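Local coordinates for signal recognition particle 54 kDa protein (Aeropyrum pernix, PDB 7EPK), which belongs to the SRP54 family of signal recognition particle proteins, which join a helical bundle, a P-loop nucleotide-binding domain and a signal-peptide-binding domain, at residues W69-V74 with G294-L299; Y119-G124 with A150-Y155; M370-A375 with S403-D408; V213-D218 with G227-F232; L129-S132 with G138-E141. All blocks are in the same frame, centred on the assembly; numbering follows the deposited sequence.

Contact 1. Residues W69-V74 with G294-L299; sequences WMIKIV and GDLESL
I71 meets L296 and L299 with no aromatic face or edge between them; the one ring of the two segments, the indole of W69, is turned from this interface to E58, P60 and P61 in neighbouring loops. What meets is branched aliphatic carbon. The CD1 methyl of L299 comes against the root of the isoleucine, 3.8 Å from I71 CB and equally far from I71 CG2, the two side chains running at about a right angle to each other. L296 approaches I71 more slantwise, with L296 CD1 4.0 Å from I71 CG2. That branch is available because CG2 of I71 lies anti to its own backbone N, while the CG1 branch leads away from the long helix. The contact joins helix 66-81 of the N-terminal helical bundle to the start of helix 293-320, the long helix that runs on from the nucleotide-binding domain toward the signal-peptide-binding domain. The short segments approach to 10.6 Å between axes at an angle of 113°, so only about one turn of each is engaged. F12, L13 and F26 of the bundle close round I71, and L13 also touches L299. At the margin, the aliphatic start of K72 passes L299, with K72 CB 4.3 Å from L299 CD2, while its amine turns back to a salt bridge with E76. On the other helix D295 pairs with R14.

Contact 2. Residues Y119-G124 with A150-Y155; sequences YYVRRG and AGAMFY
Two helix ends of the P-loop nucleotide-binding domain meet here, both closed by Schellman motifs: helix 109-122 stops with G124 at its positive-phi position, and helix 139-150 stops at G151 before the chain enters the edge strand 153-156. In the first, G124 N bonds to V121 O and Y125 N to Y120 O; in the second, G151 has positive phi and two bonds run back into the last turn. V121 joins the two ends. Its methyls straddle a peptide oxygen, V121 CG1 and V121 CG2 both lying 3.5 Å from G151 O, and each is also 3.8 Å from A150 O. With CG1 anti to the backbone N (chi1 172°), CG2 is left beside that N and meets A152, with V121 CG2 4.0 Å from A152 CB. V121 and A152 further share V127, at the start of strand 127-131, so the three aliphatic groups pack together at the sheet edge. Neighbouring Y120 turns another way, to V90 O through its hydroxyl, and R123 pairs with D91. Strand 153-156 is itself held to strand 127-131 by backbone bonds from M153 and Y155. Because V121 offers nothing but methyls, the two carbonyl oxygens gain only van der Waals contact from it, and the join depends on shape, with the hydrogen bonding of each turn kept to its own helix end.

Contact 3. Residues M370-A375 with S403-D408; sequences MKRWMA and SGTSVD
This is a surface contact inside the helical signal-peptide-binding domain, where the loop 403-408, linking helix 393-402 to helix 409-423, lies against one side of helix 367-379. The domain is grouped with helix-turn-helix-like families, and S403 and G404 belong to the Gly-Ser-Gly sequence that, in SRP54 relatives, lies at the RNA-binding surface; a similar place is likely here. A Schellman motif opens the loop: G404, with positive phi, donates its N to I401 O, and T405 N reaches A400 O. Its other end is marked by S406, whose hydroxyl weakly caps D409 N at the start of the next helix. Between these, small groups do the touching. The methyl of A375 points at the loop and comes within 3.9 Å of S403 CB, which also sits against the carbonyl of A375. Further along, the root of R372 passes the methyl of T405, with R372 CB 4.3 Å from T405 CG2, while the arginine's far end extends toward D409 in a long, weak ion pair. I376 on the same helix fills in beside both S403 and T405. The hydroxyls of the two loop residues bond to each other: S403 OG, set between its own backbone N and carbonyl carbon (chi1 69°), bonds to I399 O and lies 2.9 Å from T405 OG1, a hydrogen bond in which either hydroxyl may donate.

Contact 4. Residues V213-D218 with G227-F232; sequences VALVID and GLAERF
L215 and I217, the two inward-pointing residues of the strand segment, make three aliphatic and aromatic contacts with the helix, none of them polar. L215 divides its methyls between two residues. L215 CD1 reaches the base of the phenylalanine at an oblique approach, 4.1 Å from F232 CD2, the side chains crossing at about a right angle; L215 CD2 lies 4.1 Å from A229 CA. I217 holds CG1 between its backbone N and carbonyl carbon (chi1 59°), leaving CG2 anti to that carbon, where I217 CG2 meets L228 CD2 at 4.1 Å. Here strand 212-218 and helix 225-235 belong to the beta-alpha-beta unit that returns to the neighbouring parallel strand 240-244 of the nucleotide-binding domain's sheet. The axes of the two short segments come within 10.3 Å of each other, at 155° between their directions. Within the helix, L228 CD1 lies at the edge of the F232 ring, in its plane, and F232 also touches V102 and V104; its side chain is about 10 Å from GDP. The polar bonds go to other partners: R231 pairs through NE with E194, D218 OD2 bonds to the hydroxyl of S220, and I217 O to T244 OG1.

Contact 5. Residues L129-S132 with G138-E141; sequences LVSS and GAYE
S131 points its hydroxyl at the backbone of the first helical turn, whereas the ring of Y140 leaves that turn along a different line, so the serine's tip meets the backbone at the root of Y140. With OG anti to the backbone N (chi1 -173°), S131 is extended out of the strand, and S131 OG comes to 3.5 Å from Y140 CA. The amide nitrogen beside it is no farther off, but its N-H is badly angled and gives no hydrogen bond. One residue earlier, the methyl of A139, its CB, lies 4.2 Å from S131 OG, and A139 C is nearer, at 3.8 Å. The tyrosine also stands with its ring anti to its backbone N (chi1 179°), which carries it past the serine to F154, in an edge-to-face pair, and to R158, in a cation-pi contact. G138, at the N-cap position and with positive phi, starts helix 139-150 in the beta-alpha-beta unit of strand 127-131, helix 139-150 and strand 153-156. The side chain of A139 lies about 6 Å from the magnesium ion and about 8 Å from GDP, so this helix start is beside the nucleotide site. The helix start may polarise the serine hydroxyl, but with the N-H of Y140 so poorly angled the link across the contact is van der Waals packing.

Contacts 1, 4 and 5 are buried, contact 2 is partly so, and contact 3 lies at the surface. Contacts 2, 4 and 5 all sit on the sheet of the nucleotide-binding domain. Of these, contacts 2 and 5 share the edge of the sheet, where strands 127-131 and 153-156 are paired; contact 4 uses a strand farther in. Contact 1 instead ties the N-terminal bundle to the long helix, and along the chain contacts 2, 4 and 5 are nested within it. Contact 3 follows it in the separate signal-peptide-binding domain. Branched aliphatic groups fill contacts 1 and 4, while contact 2 sets valine methyls against carbonyls, and contacts 3 and 5 bring serines to helix backbone.

Contact 1. Residues W69-V74 with G294-L299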
# COMPACT_ATOMS: atom_id res chain seq x y z
N TRP A 69 -6.28 3.80 18.53
CA TRP A 69 -7.34 3.95 17.50
C TRP A 69 -7.13 5.25 16.73
O TRP A 69 -7.64 5.37 15.61
CB TRP A 69 -8.73 3.96 18.16
CG TRP A 69 -9.86 3.97 17.19
CD1 TRP A 69 -10.87 4.90 17.12
CD2 TRP A 69 -10.13 2.99 16.16
NE1 TRP A 69 -11.75 4.55 16.13
CE2 TRP A 69 -11.32 3.39 15.52
CE3 TRP A 69 -9.48 1.83 15.72
CZ2 TRP A 69 -11.88 2.66 14.46
CZ3 TRP A 69 -10.03 1.11 14.68
CH2 TRP A 69 -11.21 1.52 14.06
N MET A 70 -6.51 6.23 17.37
CA MET A 70 -6.41 7.58 16.78
C MET A 70 -5.25 7.55 15.78
O MET A 70 -5.41 8.12 14.71
CB MET A 70 -6.18 8.67 17.83
CG MET A 70 -6.18 10.07 17.24
SD MET A 70 -7.73 10.47 16.43
CE MET A 70 -7.44 12.21 16.14
N ILE A 71 -4.13 6.90 16.14
CA ILE A 71 -2.97 6.76 15.22
C ILE A 71 -3.40 5.92 14.01
O ILE A 71 -3.01 6.27 12.89
CB ILE A 71 -1.76 6.18 15.96
CG1 ILE A 71 -1.26 7.14 17.03
CG2 ILE A 71 -0.66 5.82 14.97
CD1 ILE A 71 -0.91 8.50 16.47
N LYS A 72 -4.21 4.89 14.23
CA LYS A 72 -4.75 4.02 13.15
C LYS A 72 -5.56 4.88 12.18
O LYS A 72 -5.62 4.53 10.99
CB LYS A 72 -5.57 2.89 13.78
CG LYS A 72 -6.50 2.12 12.85
CD LYS A 72 -5.84 1.02 12.08
CE LYS A 72 -6.80 -0.10 11.79
NZ LYS A 72 -8.14 0.44 11.46
N ILE A 73 -6.19 5.95 12.67
CA ILE A 73 -6.99 6.89 11.85
C ILE A 73 -6.05 7.90 11.18
O ILE A 73 -6.33 8.29 10.03
CB ILE A 73 -8.06 7.60 12.70
CG1 ILE A 73 -9.25 6.68 12.98
CG2 ILE A 73 -8.49 8.89 12.02
CD1 ILE A 73 -10.37 7.33 13.79
N VAL A 74 -4.98 8.33 11.87
CA VAL A 74 -4.03 9.35 11.32
C VAL A 74 -3.30 8.70 10.13
O VAL A 74 -3.42 9.21 9.01
CB VAL A 74 -3.11 9.89 12.43
CG1 VAL A 74 -1.90 10.64 11.89
CG2 VAL A 74 -3.89 10.80 13.37
N GLY A 294 8.43 0.85 13.32
CA GLY A 294 8.39 -0.03 14.52
C GLY A 294 7.05 0.04 15.26
O GLY A 294 6.29 -0.95 15.24
N ASP A 295 6.77 1.18 15.90
CA ASP A 295 5.48 1.48 16.58
C ASP A 295 4.32 1.08 15.67
O ASP A 295 3.51 0.24 16.09
CB ASP A 295 5.34 2.97 16.92
CG ASP A 295 6.55 3.60 17.58
OD1 ASP A 295 7.63 2.96 17.53
OD2 ASP A 295 6.41 4.72 18.13
N LEU A 296 4.22 1.67 14.49
CA LEU A 296 2.98 1.60 13.67
C LEU A 296 2.59 0.14 13.43
O LEU A 296 1.39 -0.15 13.51
CB LEU A 296 3.14 2.32 12.34
CG LEU A 296 1.83 2.43 11.56
CD1 LEU A 296 0.85 3.37 12.24
CD2 LEU A 296 2.09 2.91 10.15
N GLU A 297 3.54 -0.75 13.11
CA GLU A 297 3.19 -2.16 12.78
C GLU A 297 2.88 -2.89 14.09
O GLU A 297 1.93 -3.73 14.09
CB GLU A 297 4.24 -2.84 11.90
CG GLU A 297 5.52 -3.21 12.61
CD GLU A 297 6.67 -3.48 11.66
OE1 GLU A 297 6.40 -3.58 10.44
OE2 GLU A 297 7.83 -3.57 12.14
N SER A 298 3.57 -2.55 15.19
CA SER A 298 3.23 -3.05 16.55
C SER A 298 1.76 -2.72 16.87
O SER A 298 1.01 -3.62 17.32
CB SER A 298 4.17 -2.50 17.61
OG SER A 298 3.62 -2.67 18.92
N LEU A 299 1.36 -1.48 16.60
CA LEU A 299 0.03 -0.91 16.96
C LEU A 299 -1.07 -1.58 16.13
O LEU A 299 -2.16 -1.79 16.68
CB LEU A 299 0.10 0.60 16.71
CG LEU A 299 -1.15 1.42 17.00
CD1 LEU A 299 -0.74 2.83 17.37
CD2 LEU A 299 -2.12 1.42 15.81

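Contact 2. Residues Y119-G124 with A150-Y155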
# COMPACT_ATOMS: atom_id res chain seq x y z
N TYR A 119 16.22 -0.76 -12.78
CA TYR A 119 15.12 -1.27 -11.95
C TYR A 119 14.36 -2.35 -12.73
O TYR A 119 14.06 -3.43 -12.18
CB TYR A 119 14.20 -0.13 -11.51
CG TYR A 119 12.99 -0.61 -10.75
CD1 TYR A 119 13.09 -0.98 -9.43
CD2 TYR A 119 11.79 -0.76 -11.39
CE1 TYR A 119 11.99 -1.46 -8.74
CE2 TYR A 119 10.68 -1.24 -10.72
CZ TYR A 119 10.78 -1.60 -9.39
OH TYR A 119 9.69 -2.06 -8.73
N TYR A 120 14.06 -2.06 -13.99
CA TYR A 120 13.24 -2.97 -14.83
C TYR A 120 14.10 -4.12 -15.36
O TYR A 120 13.55 -5.24 -15.56
CB TYR A 120 12.54 -2.21 -15.95
CG TYR A 120 11.30 -1.47 -15.50
CD1 TYR A 120 10.14 -2.14 -15.16
CD2 TYR A 120 11.29 -0.09 -15.43
CE1 TYR A 120 9.01 -1.47 -14.76
CE2 TYR A 120 10.16 0.61 -15.04
CZ TYR A 120 9.02 -0.08 -14.70
OH TYR A 120 7.91 0.62 -14.32
N VAL A 121 15.40 -3.86 -15.58
CA VAL A 121 16.36 -4.92 -16.05
C VAL A 121 16.37 -6.03 -14.98
O VAL A 121 16.00 -7.18 -15.35
CB VAL A 121 17.77 -4.36 -16.35
CG1 VAL A 121 18.75 -5.49 -16.64
CG2 VAL A 121 17.75 -3.38 -17.51
N ARG A 122 16.66 -5.67 -13.72
CA ARG A 122 16.73 -6.59 -12.55
C ARG A 122 15.42 -7.39 -12.41
O ARG A 122 15.51 -8.58 -12.04
CB ARG A 122 17.04 -5.82 -11.27
CG ARG A 122 17.15 -6.70 -10.03
CD ARG A 122 17.01 -5.91 -8.73
NE ARG A 122 15.78 -5.10 -8.70
CZ ARG A 122 15.57 -4.03 -7.94
NH1 ARG A 122 16.49 -3.59 -7.09
NH2 ARG A 122 14.41 -3.40 -8.03
N ARG A 123 14.26 -6.81 -12.71
CA ARG A 123 12.95 -7.52 -12.70
C ARG A 123 12.77 -8.35 -13.97
O ARG A 123 11.60 -8.75 -14.25
CB ARG A 123 11.78 -6.52 -12.60
CG ARG A 123 11.79 -5.68 -11.34
CD ARG A 123 10.51 -4.87 -11.30
NE ARG A 123 9.32 -5.70 -11.20
CZ ARG A 123 8.87 -6.21 -10.07
NH1 ARG A 123 9.52 -6.00 -8.94
NH2 ARG A 123 7.76 -6.94 -10.06
N GLY A 124 13.85 -8.56 -14.73
CA GLY A 124 13.91 -9.50 -15.87
C GLY A 124 13.27 -8.95 -17.13
O GLY A 124 12.81 -9.75 -17.96
N ALA A 150 23.67 0.05 -16.33
CA ALA A 150 22.36 -0.48 -15.90
C ALA A 150 22.12 -1.85 -16.55
O ALA A 150 21.19 -2.59 -16.12
CB ALA A 150 21.26 0.48 -16.28
N GLY A 151 22.90 -2.16 -17.57
CA GLY A 151 22.72 -3.40 -18.34
C GLY A 151 21.48 -3.32 -19.21
O GLY A 151 20.70 -4.28 -19.22
N ALA A 152 21.32 -2.20 -19.92
CA ALA A 152 20.21 -1.93 -20.86
C ALA A 152 20.79 -1.46 -22.19
O ALA A 152 21.79 -0.72 -22.16
CB ALA A 152 19.28 -0.87 -20.28
N MET A 153 20.14 -1.85 -23.30
CA MET A 153 20.52 -1.40 -24.67
C MET A 153 20.40 0.12 -24.75
O MET A 153 19.83 0.73 -23.84
CB MET A 153 19.63 -2.05 -25.73
CG MET A 153 19.70 -3.57 -25.74
SD MET A 153 18.49 -4.32 -26.87
CE MET A 153 18.50 -6.00 -26.22
N PHE A 154 20.97 0.72 -25.79
CA PHE A 154 21.02 2.19 -25.96
C PHE A 154 20.84 2.54 -27.43
O PHE A 154 21.12 1.72 -28.32
CB PHE A 154 22.34 2.76 -25.43
CG PHE A 154 22.56 4.23 -25.71
CD1 PHE A 154 22.12 5.20 -24.83
CD2 PHE A 154 23.25 4.64 -26.85
CE1 PHE A 154 22.33 6.55 -25.09
CE2 PHE A 154 23.46 5.99 -27.11
CZ PHE A 154 23.00 6.94 -26.23
N TYR A 155 20.34 3.75 -27.66
CA TYR A 155 20.32 4.41 -28.98
C TYR A 155 20.13 5.90 -28.76
O TYR A 155 19.27 6.27 -27.96
CB TYR A 155 19.22 3.85 -29.86
CG TYR A 155 19.16 4.54 -31.19
CD1 TYR A 155 18.70 5.85 -31.29
CD2 TYR A 155 19.61 3.92 -32.35
CE1 TYR A 155 18.65 6.49 -32.51
CE2 TYR A 155 19.57 4.56 -33.58
CZ TYR A 155 19.08 5.85 -33.66
OH TYR A 155 19.00 6.51 -34.84

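Contact 3. Residues M370-A375 with S403-D408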
# COMPACT_ATOMS: atom_id res chain seq x y z
N MET A 370 -9.94 -27.93 13.65
CA MET A 370 -10.76 -26.71 13.40
C MET A 370 -10.98 -26.54 11.90
O MET A 370 -12.14 -26.28 11.52
CB MET A 370 -10.10 -25.47 14.00
CG MET A 370 -9.99 -25.52 15.52
SD MET A 370 -9.49 -23.96 16.27
CE MET A 370 -8.39 -24.48 17.60
N LYS A 371 -9.94 -26.71 11.07
CA LYS A 371 -10.00 -26.48 9.60
C LYS A 371 -10.95 -27.50 8.96
O LYS A 371 -11.61 -27.15 7.96
CB LYS A 371 -8.61 -26.56 8.96
CG LYS A 371 -8.51 -26.13 7.49
CD LYS A 371 -8.25 -27.28 6.53
CE LYS A 371 -7.86 -26.85 5.12
NZ LYS A 371 -6.48 -26.30 5.07
N ARG A 372 -11.00 -28.72 9.49
CA ARG A 372 -11.86 -29.81 8.96
C ARG A 372 -13.30 -29.50 9.36
O ARG A 372 -14.20 -29.60 8.51
CB ARG A 372 -11.44 -31.20 9.50
CG ARG A 372 -10.20 -31.82 8.87
CD ARG A 372 -10.08 -33.31 9.20
NE ARG A 372 -10.17 -33.63 10.63
CZ ARG A 372 -9.14 -33.63 11.49
NH1 ARG A 372 -7.92 -33.34 11.08
NH2 ARG A 372 -9.35 -33.91 12.76
N TRP A 373 -13.48 -29.12 10.63
CA TRP A 373 -14.80 -28.77 11.20
C TRP A 373 -15.41 -27.61 10.43
O TRP A 373 -16.63 -27.66 10.19
CB TRP A 373 -14.66 -28.47 12.69
CG TRP A 373 -14.55 -29.72 13.50
CD1 TRP A 373 -14.36 -30.98 13.02
CD2 TRP A 373 -14.61 -29.83 14.93
NE1 TRP A 373 -14.30 -31.88 14.06
CE2 TRP A 373 -14.45 -31.20 15.24
CE3 TRP A 373 -14.78 -28.92 15.99
CZ2 TRP A 373 -14.48 -31.67 16.56
CZ3 TRP A 373 -14.80 -29.39 17.29
CH2 TRP A 373 -14.65 -30.74 17.57
N MET A 374 -14.59 -26.63 10.02
CA MET A 374 -15.07 -25.46 9.25
C MET A 374 -15.53 -25.93 7.86
O MET A 374 -16.65 -25.55 7.45
CB MET A 374 -14.03 -24.34 9.19
CG MET A 374 -14.07 -23.44 10.46
SD MET A 374 -12.78 -22.13 10.60
CE MET A 374 -12.95 -21.37 8.98
N ALA A 375 -14.78 -26.80 7.19
CA ALA A 375 -15.12 -27.37 5.86
C ALA A 375 -16.46 -28.10 5.95
O ALA A 375 -17.30 -27.92 5.04
CB ALA A 375 -14.03 -28.32 5.41
N SER A 403 -16.95 -32.08 1.74
CA SER A 403 -15.86 -31.41 2.51
C SER A 403 -14.64 -32.32 2.73
O SER A 403 -13.82 -31.95 3.58
CB SER A 403 -16.40 -30.93 3.81
OG SER A 403 -16.70 -32.04 4.63
N GLY A 404 -14.52 -33.44 2.01
CA GLY A 404 -13.32 -34.30 2.03
C GLY A 404 -12.99 -34.79 3.43
O GLY A 404 -11.83 -34.59 3.87
N THR A 405 -13.94 -35.43 4.11
CA THR A 405 -13.82 -35.82 5.55
C THR A 405 -14.51 -37.16 5.81
O THR A 405 -15.22 -37.67 4.90
CB THR A 405 -14.41 -34.74 6.48
OG1 THR A 405 -15.74 -34.43 6.04
CG2 THR A 405 -13.58 -33.48 6.53
N SER A 406 -14.33 -37.69 7.03
CA SER A 406 -14.90 -38.99 7.48
C SER A 406 -16.31 -38.78 8.03
O SER A 406 -16.57 -37.77 8.71
CB SER A 406 -14.02 -39.66 8.48
OG SER A 406 -14.11 -39.03 9.75
N VAL A 407 -17.18 -39.76 7.78
CA VAL A 407 -18.57 -39.81 8.29
C VAL A 407 -18.51 -39.76 9.82
O VAL A 407 -19.51 -39.36 10.43
CB VAL A 407 -19.30 -41.07 7.76
CG1 VAL A 407 -18.77 -42.36 8.39
CG2 VAL A 407 -20.80 -40.95 7.92
N ASP A 408 -17.38 -40.16 10.41
CA ASP A 408 -17.11 -40.10 11.88
C ASP A 408 -16.65 -38.69 12.27
O ASP A 408 -16.88 -38.32 13.42
CB ASP A 408 -16.05 -41.13 12.33
CG ASP A 408 -16.55 -42.53 12.66
OD1 ASP A 408 -17.78 -42.77 12.59
OD2 ASP A 408 -15.69 -43.37 13.01

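Contact 4. Residues V213-D218 with G227-F232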
# COMPACT_ATOMS: atom_id res chain seq x y z
N VAL A 213 3.67 8.83 -20.11
CA VAL A 213 4.49 10.07 -19.99
C VAL A 213 4.77 10.30 -18.51
O VAL A 213 3.83 10.47 -17.74
CB VAL A 213 3.80 11.27 -20.66
CG1 VAL A 213 4.57 12.55 -20.38
CG2 VAL A 213 3.61 11.08 -22.16
N ALA A 214 6.03 10.24 -18.09
CA ALA A 214 6.42 10.44 -16.68
C ALA A 214 6.97 11.85 -16.54
O ALA A 214 7.88 12.18 -17.27
CB ALA A 214 7.45 9.43 -16.26
N LEU A 215 6.39 12.65 -15.66
CA LEU A 215 6.94 13.95 -15.23
C LEU A 215 7.99 13.70 -14.15
O LEU A 215 7.64 13.14 -13.13
CB LEU A 215 5.83 14.84 -14.68
CG LEU A 215 6.31 16.18 -14.16
CD1 LEU A 215 7.01 16.98 -15.26
CD2 LEU A 215 5.15 16.97 -13.59
N VAL A 216 9.23 14.08 -14.40
CA VAL A 216 10.31 13.92 -13.39
C VAL A 216 10.51 15.27 -12.72
O VAL A 216 10.74 16.27 -13.43
CB VAL A 216 11.59 13.38 -14.04
CG1 VAL A 216 12.75 13.43 -13.08
CG2 VAL A 216 11.38 11.96 -14.55
N ILE A 217 10.33 15.31 -11.40
CA ILE A 217 10.36 16.55 -10.56
C ILE A 217 11.28 16.28 -9.38
O ILE A 217 11.36 15.10 -8.92
CB ILE A 217 8.96 16.99 -10.09
CG1 ILE A 217 8.26 15.91 -9.26
CG2 ILE A 217 8.11 17.43 -11.26
CD1 ILE A 217 6.84 16.27 -8.82
N ASP A 218 11.95 17.34 -8.94
CA ASP A 218 12.80 17.34 -7.72
C ASP A 218 11.89 17.65 -6.51
O ASP A 218 10.86 18.35 -6.68
CB ASP A 218 14.04 18.21 -7.97
CG ASP A 218 14.18 19.50 -7.17
OD1 ASP A 218 13.42 20.46 -7.41
OD2 ASP A 218 15.11 19.54 -6.32
N GLY A 227 2.18 24.69 -10.96
CA GLY A 227 2.32 25.31 -12.29
C GLY A 227 3.04 24.39 -13.26
O GLY A 227 2.46 24.06 -14.32
N LEU A 228 4.27 24.00 -12.91
CA LEU A 228 5.14 23.05 -13.65
C LEU A 228 4.29 21.91 -14.23
O LEU A 228 4.33 21.68 -15.47
CB LEU A 228 6.22 22.58 -12.67
CG LEU A 228 7.18 21.49 -13.14
CD1 LEU A 228 7.65 21.75 -14.55
CD2 LEU A 228 8.38 21.39 -12.22
N ALA A 229 3.47 21.27 -13.39
CA ALA A 229 2.60 20.13 -13.75
C ALA A 229 1.59 20.55 -14.82
O ALA A 229 1.48 19.81 -15.79
CB ALA A 229 1.91 19.57 -12.53
N GLU A 230 0.91 21.70 -14.66
CA GLU A 230 -0.10 22.23 -15.63
C GLU A 230 0.58 22.40 -17.00
O GLU A 230 0.06 21.92 -18.02
CB GLU A 230 -0.69 23.57 -15.16
CG GLU A 230 -1.45 23.53 -13.82
CD GLU A 230 -1.73 24.86 -13.10
OE1 GLU A 230 -2.52 24.84 -12.14
OE2 GLU A 230 -1.16 25.92 -13.49
N ARG A 231 1.72 23.06 -17.02
CA ARG A 231 2.45 23.33 -18.29
C ARG A 231 2.73 22.01 -19.02
O ARG A 231 2.38 21.90 -20.21
CB ARG A 231 3.74 24.08 -18.01
CG ARG A 231 3.65 25.57 -18.30
CD ARG A 231 3.98 26.38 -17.07
NE ARG A 231 5.27 26.00 -16.51
CZ ARG A 231 5.68 26.37 -15.31
NH1 ARG A 231 4.91 27.13 -14.56
NH2 ARG A 231 6.87 25.98 -14.86
N PHE A 232 3.37 21.06 -18.34
CA PHE A 232 3.83 19.80 -18.97
C PHE A 232 2.62 18.93 -19.31
O PHE A 232 2.64 18.25 -20.35
CB PHE A 232 4.87 19.11 -18.09
CG PHE A 232 6.27 19.61 -18.37
CD1 PHE A 232 6.92 19.24 -19.54
CD2 PHE A 232 6.91 20.45 -17.49
CE1 PHE A 232 8.20 19.70 -19.80
CE2 PHE A 232 8.20 20.90 -17.74
CZ PHE A 232 8.85 20.52 -18.90

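Contact 5. Residues L129-S132 with G138-E141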
# COMPACT_ATOMS: atom_id res chain seq x y z
N LEU A 129 17.26 2.33 -23.47
CA LEU A 129 17.18 3.82 -23.30
C LEU A 129 17.38 4.50 -24.66
O LEU A 129 17.97 3.90 -25.57
CB LEU A 129 18.24 4.28 -22.29
CG LEU A 129 17.91 4.01 -20.81
CD1 LEU A 129 19.16 4.02 -19.94
CD2 LEU A 129 16.93 5.02 -20.26
N VAL A 130 16.88 5.72 -24.82
CA VAL A 130 16.98 6.53 -26.07
C VAL A 130 17.38 7.95 -25.67
O VAL A 130 16.60 8.60 -24.92
CB VAL A 130 15.64 6.54 -26.81
CG1 VAL A 130 15.61 7.56 -27.94
CG2 VAL A 130 15.26 5.17 -27.32
N SER A 131 18.52 8.45 -26.16
CA SER A 131 18.95 9.87 -25.99
C SER A 131 18.32 10.73 -27.10
O SER A 131 18.79 10.67 -28.25
CB SER A 131 20.46 10.03 -25.93
OG SER A 131 20.82 11.37 -25.60
N SER A 132 17.26 11.47 -26.77
CA SER A 132 16.61 12.45 -27.67
C SER A 132 17.18 13.84 -27.40
O SER A 132 17.07 14.70 -28.30
CB SER A 132 15.11 12.45 -27.52
OG SER A 132 14.72 13.37 -26.50
N GLY A 138 26.73 16.55 -24.04
CA GLY A 138 27.17 15.35 -23.30
C GLY A 138 25.99 14.54 -22.80
O GLY A 138 26.22 13.61 -21.99
N ALA A 139 24.79 14.85 -23.29
CA ALA A 139 23.54 14.10 -23.04
C ALA A 139 23.69 12.67 -23.55
O ALA A 139 23.46 11.73 -22.77
CB ALA A 139 22.39 14.81 -23.72
N TYR A 140 24.03 12.52 -24.83
CA TYR A 140 24.29 11.23 -25.52
C TYR A 140 25.20 10.39 -24.60
O TYR A 140 24.87 9.24 -24.30
CB TYR A 140 24.85 11.46 -26.94
CG TYR A 140 25.18 10.22 -27.74
CD1 TYR A 140 26.38 9.54 -27.56
CD2 TYR A 140 24.29 9.72 -28.68
CE1 TYR A 140 26.67 8.37 -28.26
CE2 TYR A 140 24.58 8.57 -29.40
CZ TYR A 140 25.77 7.89 -29.18
OH TYR A 140 26.04 6.76 -29.90
N GLU A 141 26.30 10.98 -24.15
CA GLU A 141 27.40 10.23 -23.48
C GLU A 141 26.92 9.84 -22.07
O GLU A 141 27.13 8.66 -21.70
CB GLU A 141 28.70 11.05 -23.45
CG GLU A 141 29.26 11.36 -24.84
CD GLU A 141 28.67 12.61 -25.49
OE1 GLU A 141 27.59 12.52 -26.09
OE2 GLU A 141 29.31 13.67 -25.38